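Local coordinates for protein interacting with Hsp90 1 (Saccharomyces cerevisiae, PDB 4CHH), which acts in the R2TP complex, where it recruits phosphorylated Tel2 to Hsp90, takes part in pre-rRNA processing and is required for the NOP58-snoRNA interaction, at residues Pro34-Val39 and Ala166-Leu171; Phe38-Lys43 and Val59-Cys64; Ser97-Asp102 and Tyr111-Cys116. One frame throughout, in Å; residues are numbered along the deposited sequence.

Contact 1 of 3, residues Pro34-Val39 and Ala166-Leu171; sequences PIADFV and AELPAL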
loop_
_atom_site.group_PDB
_atom_site.type_symbol
_atom_site.label_atom_id
_atom_site.label_comp_id
_atom_site.label_asym_id
_atom_site.label_seq_id
_atom_site.Cartn_x
_atom_site.Cartn_y
_atom_site.Cartn_z
ATOM N N PRO A 34 -8.404 2.124 8.163
ATOM C CA PRO A 34 -7.907 2.989 7.075
ATOM C C PRO A 34 -8.987 3.820 6.385
ATOM O O PRO A 34 -10.144 3.414 6.324
ATOM C CB PRO A 34 -7.280 1.994 6.086
ATOM C CG PRO A 34 -7.203 0.686 6.815
ATOM C CD PRO A 34 -8.332 0.701 7.782
ATOM N N ILE A 35 -8.594 4.986 5.868
ATOM C CA ILE A 35 -9.462 5.900 5.119
ATOM C C ILE A 35 -9.161 5.664 3.624
ATOM O O ILE A 35 -8.012 5.820 3.207
ATOM C CB ILE A 35 -9.252 7.396 5.559
ATOM C CG1 ILE A 35 -9.514 7.595 7.083
ATOM C CG2 ILE A 35 -10.121 8.365 4.695
ATOM C CD1 ILE A 35 -8.792 8.798 7.736
ATOM N N ALA A 36 -10.171 5.251 2.838
ATOM C CA ALA A 36 -10.007 4.961 1.404
ATOM C C ALA A 36 -9.458 6.174 0.648
ATOM O O ALA A 36 -9.814 7.324 0.937
ATOM C CB ALA A 36 -11.342 4.508 0.780
ATOM N N ASP A 37 -8.553 5.925 -0.292
ATOM C CA ASP A 37 -7.981 7.026 -1.047
ATOM C C ASP A 37 -8.048 6.669 -2.528
ATOM O O ASP A 37 -8.966 7.134 -3.230
ATOM C CB ASP A 37 -6.545 7.351 -0.554
ATOM C CG ASP A 37 -5.850 8.538 -1.215
ATOM O OD1 ASP A 37 -6.469 9.186 -2.104
ATOM O OD2 ASP A 37 -4.682 8.796 -0.879
ATOM N N PHE A 38 -7.126 5.817 -3.006
ATOM C CA PHE A 38 -7.160 5.415 -4.423
ATOM C C PHE A 38 -6.716 3.945 -4.590
ATOM O O PHE A 38 -6.361 3.298 -3.612
ATOM C CB PHE A 38 -6.345 6.402 -5.306
ATOM C CG PHE A 38 -4.850 6.341 -5.098
ATOM C CD1 PHE A 38 -4.240 7.079 -4.084
ATOM C CD2 PHE A 38 -4.042 5.586 -5.949
ATOM C CE1 PHE A 38 -2.856 7.047 -3.915
ATOM C CE2 PHE A 38 -2.658 5.563 -5.782
ATOM C CZ PHE A 38 -2.077 6.284 -4.755
ATOM N N VAL A 39 -6.823 3.409 -5.813
ATOM C CA VAL A 39 -6.546 1.999 -6.159
ATOM C C VAL A 39 -5.456 1.865 -7.208
ATOM O O VAL A 39 -5.424 2.616 -8.191
ATOM C CB VAL A 39 -7.848 1.299 -6.695
ATOM C CG1 VAL A 39 -7.597 -0.154 -7.115
ATOM C CG2 VAL A 39 -8.963 1.337 -5.668
ATOM N N ALA A 166 -15.741 -3.988 -0.407
ATOM C CA ALA A 166 -16.560 -3.276 0.572
ATOM C C ALA A 166 -15.638 -2.522 1.563
ATOM O O ALA A 166 -14.505 -2.184 1.204
ATOM C CB ALA A 166 -17.498 -4.258 1.292
ATOM N N GLU A 167 -16.091 -2.266 2.793
ATOM C CA GLU A 167 -15.316 -1.546 3.803
ATOM C C GLU A 167 -13.889 -2.115 3.938
ATOM O O GLU A 167 -13.718 -3.329 3.887
ATOM C CB GLU A 167 -16.045 -1.597 5.152
ATOM C CG GLU A 167 -17.450 -1.018 5.120
ATOM N N LEU A 168 -12.865 -1.239 4.042
ATOM C CA LEU A 168 -11.469 -1.648 4.231
ATOM C C LEU A 168 -11.357 -2.227 5.633
ATOM O O LEU A 168 -11.751 -1.541 6.577
ATOM C CB LEU A 168 -10.489 -0.464 4.044
ATOM C CG LEU A 168 -10.458 0.251 2.667
ATOM C CD1 LEU A 168 -9.396 1.336 2.659
ATOM C CD2 LEU A 168 -10.257 -0.736 1.510
ATOM N N PRO A 169 -10.928 -3.500 5.812
ATOM C CA PRO A 169 -10.882 -4.061 7.167
ATOM C C PRO A 169 -9.777 -3.421 8.007
ATOM O O PRO A 169 -8.820 -2.845 7.455
ATOM C CB PRO A 169 -10.632 -5.552 6.917
ATOM C CG PRO A 169 -9.918 -5.605 5.615
ATOM C CD PRO A 169 -10.466 -4.480 4.802
ATOM N N ALA A 170 -9.935 -3.471 9.349
ATOM C CA ALA A 170 -8.952 -2.878 10.249
ATOM C C ALA A 170 -7.616 -3.609 10.165
ATOM O O ALA A 170 -7.562 -4.815 9.898
ATOM C CB ALA A 170 -9.455 -2.893 11.695
ATOM N N LEU A 171 -6.540 -2.859 10.373
ATOM C CA LEU A 171 -5.197 -3.407 10.421
ATOM C C LEU A 171 -4.840 -3.629 11.864
ATOM O O LEU A 171 -5.003 -2.721 12.682
ATOM C CB LEU A 171 -4.188 -2.470 9.767
ATOM C CG LEU A 171 -4.313 -2.294 8.268
ATOM C CD1 LEU A 171 -3.795 -0.946 7.861
ATOM C CD2 LEU A 171 -3.544 -3.372 7.544
#

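Contact 2 of 3, residues Phe38-Lys43 and Val59-Cys64; sequences FVIKTK and VFINVC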
loop_
_atom_site.group_PDB
_atom_site.type_symbol
_atom_site.label_atom_id
_atom_site.label_comp_id
_atom_site.label_asym_id
_atom_site.label_seq_id
_atom_site.Cartn_x
_atom_site.Cartn_y
_atom_site.Cartn_z
ATOM N N PHE A 38 -7.126 5.817 -3.006
ATOM C CA PHE A 38 -7.160 5.415 -4.423
ATOM C C PHE A 38 -6.716 3.945 -4.590
ATOM O O PHE A 38 -6.361 3.298 -3.612
ATOM C CB PHE A 38 -6.345 6.402 -5.306
ATOM C CG PHE A 38 -4.850 6.341 -5.098
ATOM C CD1 PHE A 38 -4.240 7.079 -4.084
ATOM C CD2 PHE A 38 -4.042 5.586 -5.949
ATOM C CE1 PHE A 38 -2.856 7.047 -3.915
ATOM C CE2 PHE A 38 -2.658 5.563 -5.782
ATOM C CZ PHE A 38 -2.077 6.284 -4.755
ATOM N N VAL A 39 -6.823 3.409 -5.813
ATOM C CA VAL A 39 -6.546 1.999 -6.159
ATOM C C VAL A 39 -5.456 1.865 -7.208
ATOM O O VAL A 39 -5.424 2.616 -8.191
ATOM C CB VAL A 39 -7.848 1.299 -6.695
ATOM C CG1 VAL A 39 -7.597 -0.154 -7.115
ATOM C CG2 VAL A 39 -8.963 1.337 -5.668
ATOM N N ILE A 40 -4.622 0.837 -7.036
ATOM C CA ILE A 40 -3.618 0.427 -8.025
ATOM C C ILE A 40 -4.108 -0.901 -8.558
ATOM O O ILE A 40 -4.343 -1.820 -7.776
ATOM C CB ILE A 40 -2.158 0.323 -7.482
ATOM C CG1 ILE A 40 -1.714 1.554 -6.648
ATOM C CG2 ILE A 40 -1.165 -0.020 -8.598
ATOM C CD1 ILE A 40 -0.533 1.242 -5.643
ATOM N N LYS A 41 -4.262 -1.017 -9.866
ATOM C CA LYS A 41 -4.643 -2.283 -10.480
ATOM C C LYS A 41 -3.412 -2.838 -11.167
ATOM O O LYS A 41 -2.702 -2.103 -11.835
ATOM C CB LYS A 41 -5.805 -2.080 -11.463
ATOM C CG LYS A 41 -6.326 -3.343 -12.104
ATOM C CD LYS A 41 -7.501 -3.000 -12.996
ATOM C CE LYS A 41 -7.567 -3.870 -14.216
ATOM N NZ LYS A 41 -8.610 -3.393 -15.164
ATOM N N THR A 42 -3.114 -4.109 -10.947
ATOM C CA THR A 42 -1.962 -4.733 -11.574
ATOM C C THR A 42 -2.321 -6.184 -11.862
ATOM O O THR A 42 -3.504 -6.552 -11.855
ATOM C CB THR A 42 -0.637 -4.507 -10.738
ATOM O OG1 THR A 42 0.461 -5.155 -11.372
ATOM C CG2 THR A 42 -0.732 -4.996 -9.336
ATOM N N LYS A 43 -1.300 -6.989 -12.145
ATOM C CA LYS A 43 -1.381 -8.390 -12.518
ATOM C C LYS A 43 -0.389 -9.233 -11.695
ATOM O O LYS A 43 0.764 -8.841 -11.515
ATOM C CB LYS A 43 -1.054 -8.482 -14.030
ATOM C CG LYS A 43 -1.436 -9.800 -14.668
ATOM C CD LYS A 43 -1.192 -9.782 -16.174
ATOM C CE LYS A 43 -1.396 -11.150 -16.771
ATOM N NZ LYS A 43 -2.836 -11.523 -16.820
ATOM N N VAL A 59 -4.815 -8.020 -9.782
ATOM C CA VAL A 59 -4.437 -7.606 -8.448
ATOM C C VAL A 59 -4.899 -6.174 -8.239
ATOM O O VAL A 59 -4.756 -5.324 -9.125
ATOM C CB VAL A 59 -2.900 -7.783 -8.188
ATOM C CG1 VAL A 59 -2.479 -7.089 -6.881
ATOM C CG2 VAL A 59 -2.530 -9.260 -8.130
ATOM N N PHE A 60 -5.443 -5.913 -7.058
ATOM C CA PHE A 60 -5.841 -4.573 -6.649
ATOM C C PHE A 60 -5.188 -4.210 -5.347
ATOM O O PHE A 60 -5.181 -5.001 -4.401
ATOM C CB PHE A 60 -7.352 -4.429 -6.508
ATOM C CG PHE A 60 -8.107 -4.608 -7.795
ATOM C CD1 PHE A 60 -8.519 -5.872 -8.207
ATOM C CD2 PHE A 60 -8.453 -3.511 -8.575
ATOM C CE1 PHE A 60 -9.225 -6.041 -9.402
ATOM C CE2 PHE A 60 -9.184 -3.681 -9.765
ATOM C CZ PHE A 60 -9.555 -4.947 -10.168
ATOM N N ILE A 61 -4.651 -3.011 -5.293
ATOM C CA ILE A 61 -4.053 -2.510 -4.064
ATOM C C ILE A 61 -4.818 -1.266 -3.642
ATOM O O ILE A 61 -4.873 -0.301 -4.400
ATOM C CB ILE A 61 -2.532 -2.217 -4.205
ATOM C CG1 ILE A 61 -1.732 -3.478 -4.554
ATOM C CG2 ILE A 61 -2.018 -1.499 -2.943
ATOM C CD1 ILE A 61 -0.227 -3.245 -5.069
ATOM N N ASN A 62 -5.403 -1.297 -2.443
ATOM C CA ASN A 62 -6.087 -0.150 -1.878
ATOM C C ASN A 62 -5.081 0.753 -1.147
ATOM O O ASN A 62 -4.655 0.411 -0.059
ATOM C CB ASN A 62 -7.217 -0.612 -0.924
ATOM C CG ASN A 62 -8.388 -1.242 -1.668
ATOM O OD1 ASN A 62 -8.834 -0.741 -2.688
ATOM N ND2 ASN A 62 -8.857 -2.394 -1.231
ATOM N N VAL A 63 -4.711 1.904 -1.751
ATOM C CA VAL A 63 -3.832 2.889 -1.103
ATOM C C VAL A 63 -4.743 3.714 -0.214
ATOM O O VAL A 63 -5.706 4.312 -0.678
ATOM C CB VAL A 63 -3.002 3.767 -2.064
ATOM C CG1 VAL A 63 -1.972 4.588 -1.287
ATOM C CG2 VAL A 63 -2.337 2.920 -3.140
ATOM N N CYS A 64 -4.505 3.644 1.062
ATOM C CA CYS A 64 -5.386 4.237 2.034
ATOM C C CYS A 64 -4.562 4.892 3.125
ATOM O O CYS A 64 -3.338 4.798 3.088
ATOM C CB CYS A 64 -6.323 3.161 2.582
ATOM S SG CYS A 64 -5.476 1.670 3.178
#

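Contact 3 of 3, residues Ser97-Asp102 and Tyr111-Cys116; sequences SCYRMD and YVWDCC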
loop_
_atom_site.group_PDB
_atom_site.type_symbol
_atom_site.label_atom_id
_atom_site.label_comp_id
_atom_site.label_asym_id
_atom_site.label_seq_id
_atom_site.Cartn_x
_atom_site.Cartn_y
_atom_site.Cartn_z
ATOM N N SER A 97 -1.886 -4.934 4.635
ATOM C CA SER A 97 -2.741 -5.988 5.152
ATOM C C SER A 97 -2.358 -7.337 4.565
ATOM O O SER A 97 -1.635 -7.409 3.571
ATOM C CB SER A 97 -4.192 -5.664 4.804
ATOM O OG SER A 97 -4.445 -5.836 3.416
ATOM N N CYS A 98 -2.938 -8.413 5.108
ATOM C CA CYS A 98 -2.838 -9.710 4.467
ATOM C C CYS A 98 -3.729 -9.597 3.194
ATOM O O CYS A 98 -4.607 -8.724 3.155
ATOM C CB CYS A 98 -3.308 -10.814 5.412
ATOM S SG CYS A 98 -5.106 -10.876 5.623
ATOM N N TYR A 99 -3.464 -10.388 2.146
ATOM C CA TYR A 99 -4.287 -10.278 0.949
ATOM C C TYR A 99 -5.654 -10.891 1.212
ATOM O O TYR A 99 -5.824 -11.716 2.113
ATOM C CB TYR A 99 -3.624 -10.899 -0.313
ATOM C CG TYR A 99 -3.419 -12.398 -0.244
ATOM C CD1 TYR A 99 -4.458 -13.281 -0.542
ATOM C CD2 TYR A 99 -2.187 -12.936 0.119
ATOM C CE1 TYR A 99 -4.295 -14.656 -0.412
ATOM C CE2 TYR A 99 -2.004 -14.314 0.227
ATOM C CZ TYR A 99 -3.055 -15.171 -0.062
ATOM O OH TYR A 99 -2.880 -16.529 0.024
ATOM N N ARG A 100 -6.622 -10.476 0.426
ATOM C CA ARG A 100 -7.939 -11.084 0.490
ATOM C C ARG A 100 -8.396 -11.375 -0.940
ATOM O O ARG A 100 -7.757 -10.910 -1.901
ATOM C CB ARG A 100 -8.939 -10.292 1.348
ATOM C CG ARG A 100 -9.343 -8.953 0.862
ATOM C CD ARG A 100 -10.032 -8.209 2.002
ATOM N NE ARG A 100 -10.191 -6.810 1.629
ATOM C CZ ARG A 100 -9.296 -5.868 1.873
ATOM N NH1 ARG A 100 -8.202 -6.145 2.573
ATOM N NH2 ARG A 100 -9.513 -4.628 1.475
ATOM N N MET A 101 -9.378 -12.269 -1.086
ATOM C CA MET A 101 -9.826 -12.657 -2.411
ATOM C C MET A 101 -11.164 -12.045 -2.755
ATOM O O MET A 101 -12.069 -11.975 -1.920
ATOM C CB MET A 101 -9.908 -14.184 -2.563
ATOM C CG MET A 101 -8.561 -14.834 -2.705
ATOM S SD MET A 101 -8.646 -16.601 -3.066
ATOM C CE MET A 101 -7.011 -17.142 -2.343
ATOM N N ASP A 102 -11.253 -11.577 -3.990
ATOM C CA ASP A 102 -12.456 -11.081 -4.630
ATOM C C ASP A 102 -12.593 -11.842 -5.939
ATOM O O ASP A 102 -11.757 -12.694 -6.243
ATOM C CB ASP A 102 -12.449 -9.549 -4.821
ATOM C CG ASP A 102 -13.840 -8.915 -4.765
ATOM O OD1 ASP A 102 -14.839 -9.623 -5.087
ATOM O OD2 ASP A 102 -13.934 -7.718 -4.397
ATOM N N TYR A 111 -6.897 -10.703 -6.409
ATOM C CA TYR A 111 -6.290 -10.539 -5.087
ATOM C C TYR A 111 -6.183 -9.101 -4.706
ATOM O O TYR A 111 -5.870 -8.249 -5.529
ATOM C CB TYR A 111 -4.937 -11.256 -5.014
ATOM C CG TYR A 111 -5.046 -12.659 -5.561
ATOM C CD1 TYR A 111 -5.908 -13.593 -4.982
ATOM C CD2 TYR A 111 -4.356 -13.032 -6.706
ATOM C CE1 TYR A 111 -6.075 -14.858 -5.535
ATOM C CE2 TYR A 111 -4.467 -14.317 -7.229
ATOM C CZ TYR A 111 -5.340 -15.220 -6.652
ATOM O OH TYR A 111 -5.445 -16.470 -7.191
ATOM N N VAL A 112 -6.551 -8.826 -3.467
ATOM C CA VAL A 112 -6.653 -7.471 -2.939
ATOM C C VAL A 112 -5.792 -7.306 -1.680
ATOM O O VAL A 112 -5.881 -8.107 -0.756
ATOM C CB VAL A 112 -8.148 -7.111 -2.660
ATOM C CG1 VAL A 112 -8.304 -5.691 -2.127
ATOM C CG2 VAL A 112 -9.022 -7.317 -3.902
ATOM N N TRP A 113 -4.985 -6.239 -1.652
ATOM C CA TRP A 113 -4.184 -5.825 -0.497
ATOM C C TRP A 113 -4.519 -4.406 -0.144
ATOM O O TRP A 113 -4.810 -3.606 -1.038
ATOM C CB TRP A 113 -2.671 -5.868 -0.809
ATOM C CG TRP A 113 -1.998 -7.196 -0.786
ATOM C CD1 TRP A 113 -1.266 -7.710 0.242
ATOM C CD2 TRP A 113 -1.780 -8.072 -1.914
ATOM N NE1 TRP A 113 -0.648 -8.877 -0.155
ATOM C CE2 TRP A 113 -0.937 -9.121 -1.471
ATOM C CE3 TRP A 113 -2.226 -8.080 -3.249
ATOM C CZ2 TRP A 113 -0.546 -10.178 -2.307
ATOM C CZ3 TRP A 113 -1.827 -9.121 -4.087
ATOM C CH2 TRP A 113 -0.986 -10.149 -3.622
ATOM N N ASP A 114 -4.403 -4.053 1.133
ATOM C CA ASP A 114 -4.556 -2.649 1.536
ATOM C C ASP A 114 -3.170 -2.157 1.924
ATOM O O ASP A 114 -2.457 -2.880 2.616
ATOM C CB ASP A 114 -5.552 -2.443 2.697
ATOM C CG ASP A 114 -6.936 -3.040 2.486
ATOM O OD1 ASP A 114 -7.453 -2.965 1.354
ATOM O OD2 ASP A 114 -7.495 -3.598 3.456
ATOM N N CYS A 115 -2.779 -0.980 1.464
ATOM C CA CYS A 115 -1.481 -0.361 1.801
ATOM C C CYS A 115 -1.790 0.979 2.450
ATOM O O CYS A 115 -2.176 1.913 1.752
ATOM C CB CYS A 115 -0.608 -0.195 0.548
ATOM S SG CYS A 115 0.158 -1.725 -0.033
ATOM N N CYS A 116 -1.649 1.061 3.782
ATOM C CA CYS A 116 -2.009 2.220 4.577
ATOM C C CYS A 116 -0.802 3.073 4.920
ATOM O O CYS A 116 0.189 2.591 5.466
ATOM C CB CYS A 116 -2.749 1.772 5.841
ATOM S SG CYS A 116 -3.669 3.084 6.669
#

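Contact 1 of 3, residues Pro34-Val39 and Ala166-Leu171
P34 and L168 point toward each other and form the heart of this small apolar contact, in which the loop 166-171 lies against the beginning of strand 35-39 near the protein surface. L168 touches with one branch: its CD1 methyl sits 3.9 Å from A36 CA and 4.1 Å from P34 CB, against the backbone that links these two residues. The leucine is stretched out to get there, with CD1 anti to CA (chi2 -177°), and the A36 methyl adds a looser touch at 4.2 Å from CB to L168 CD1. On the P34 ring, CG lies 3.9 Å from CD1 of L171, whose side chain crosses it obliquely, and the CG-CD side rests on the main-chain oxygen of P169, 3.6 Å from CD. The loop therefore bends round the proline from L168 to L171. Beyond the two segments, P34 also touches C64 and C116, L168 touches N62 and R100, and a backbone hydrogen bond between L171 and I32 ties the loop's end to strand 29-47. Neither a polar bond nor a charge pairs these segments directly; they meet mainly through methyl and ring carbons, plus one carbonyl oxygen set against the proline ring, so the attachment depends on shape and on keeping water from apolar surface.

Contact 2 of 3, residues Phe38-Lys43 and Val59-Cys64
F38-K43 and V59-C64 pair as antiparallel strands of a beta hairpin, buried in the mixed sheet of the PIH1 N-terminal domain, with their axes 4.6 Å apart. Six backbone hydrogen bonds join F38 with V63, I40 with I61 and T42 with V59, two to each pair. I40, T42, I61 and V63 of this face pack on helix 129-147, while V59 reaches L151 and W113. At one end F38 takes a chi1 of 70°, which puts CG between its own backbone N and carbonyl carbon and lays the ring over V63: a CH-pi contact with V63 CB 3.9 Å from the F38 ring centroid. I40 continues the layer, its CD1 tip 3.5 Å from V63 CG2. Replacing F38 by an alanine would probably uncover V63 and leave R132, which makes a cation-pi contact with the ring, without that partner. On the other face F60 is met at its edge by V39, with CG1 3.8 Å from F60 CD2, while K41 runs alongside and brings CD to 3.7 Å from F60 CE2. N62 follows, its OD1 accepting from K164 N and its ND2 giving a hydrogen bond to D114 OD1. The chemistry is thus two-sided: a largely apolar face packs against the helix, its one hydroxyl, T42 OG1, bonded to C152 O, whereas the opposite one mixes apolar contacts with a buried amide whose two ends are both satisfied.

Contact 3 of 3, residues Ser97-Asp102 and Tyr111-Cys116
R100 reaches along strand 111-116 from V112 to D114, across the hairpin formed by strands 95-103 and 109-118. Its CB leaves the strand on the same face as V112, the residue with which R100 shares two backbone hydrogen bonds. With chi1 at 66°, CG is placed between the backbone N and the carbonyl carbon, 3.9 Å from V112 O. From there CD and NE run out extended, and the guanidinium comes to lie with one face over V112, whose CG1 is 3.9 Å from R100 NH2. At the tip the two terminal nitrogens grip D114 end-on. NH2 bonds to the syn lone pair of D114 OD1 at 2.7 Å, whereas NH1 meets OD2 from above the carboxylate plane at 2.8 Å, the two planar groups being turned 53° apart. With N62 as the second partner of OD1, the buried carboxylate is held by two residues, and the arginine is likely to stabilise its charge. Farther along, S97 OG stands in for a backbone acceptor: it takes the N-H of D114 at 2.9 Å from D114 N and donates its own hydrogen bond to C98 O. On the other side of the hairpin, Y99 CB rests over the W113 five-membered ring, 3.6 Å from its centroid, and the tyrosine ring turns its edge toward the indole face in an offset edge-to-face pair. M101 lies beside the Y111 ring edge, a Met-aromatic contact. W113 also packs on C143 of helix 129-147 and bonds through NE1 to D147. Strand 111-116 thus has strand 58-66 along one edge and 97-102 along the other, with the helix beneath W113 and C115, and P169 of the loop before strand 171-174 against R100 and D114.

Contacts 2 and 3 pair neighbouring strands of one sheet, in which strand 58-66 of contact 2 runs parallel to strand 109-118 of contact 3, and contact 1 lays the loop 166-171 against it. The centres of contacts 2 and 3 lie about 9 Å apart, and probable backbone bonds join them at N62: N62 N to W113 O and N62 O to C115 N, each 2.8 Å. Contact 1 shares F38 and V39 with contact 2, about 11 Å away between centres, and its loop bridges to contact 3, about 10 Å away. P169 CD lies 3.4 Å from R100 CZ of contact 3, and L168 CD2 lies 3.5 Å from N62 ND2 of contact 2. A bound 1,2-ethanediol, probably from the crystallisation liquor, lies about 4 Å from the Y99 side chain.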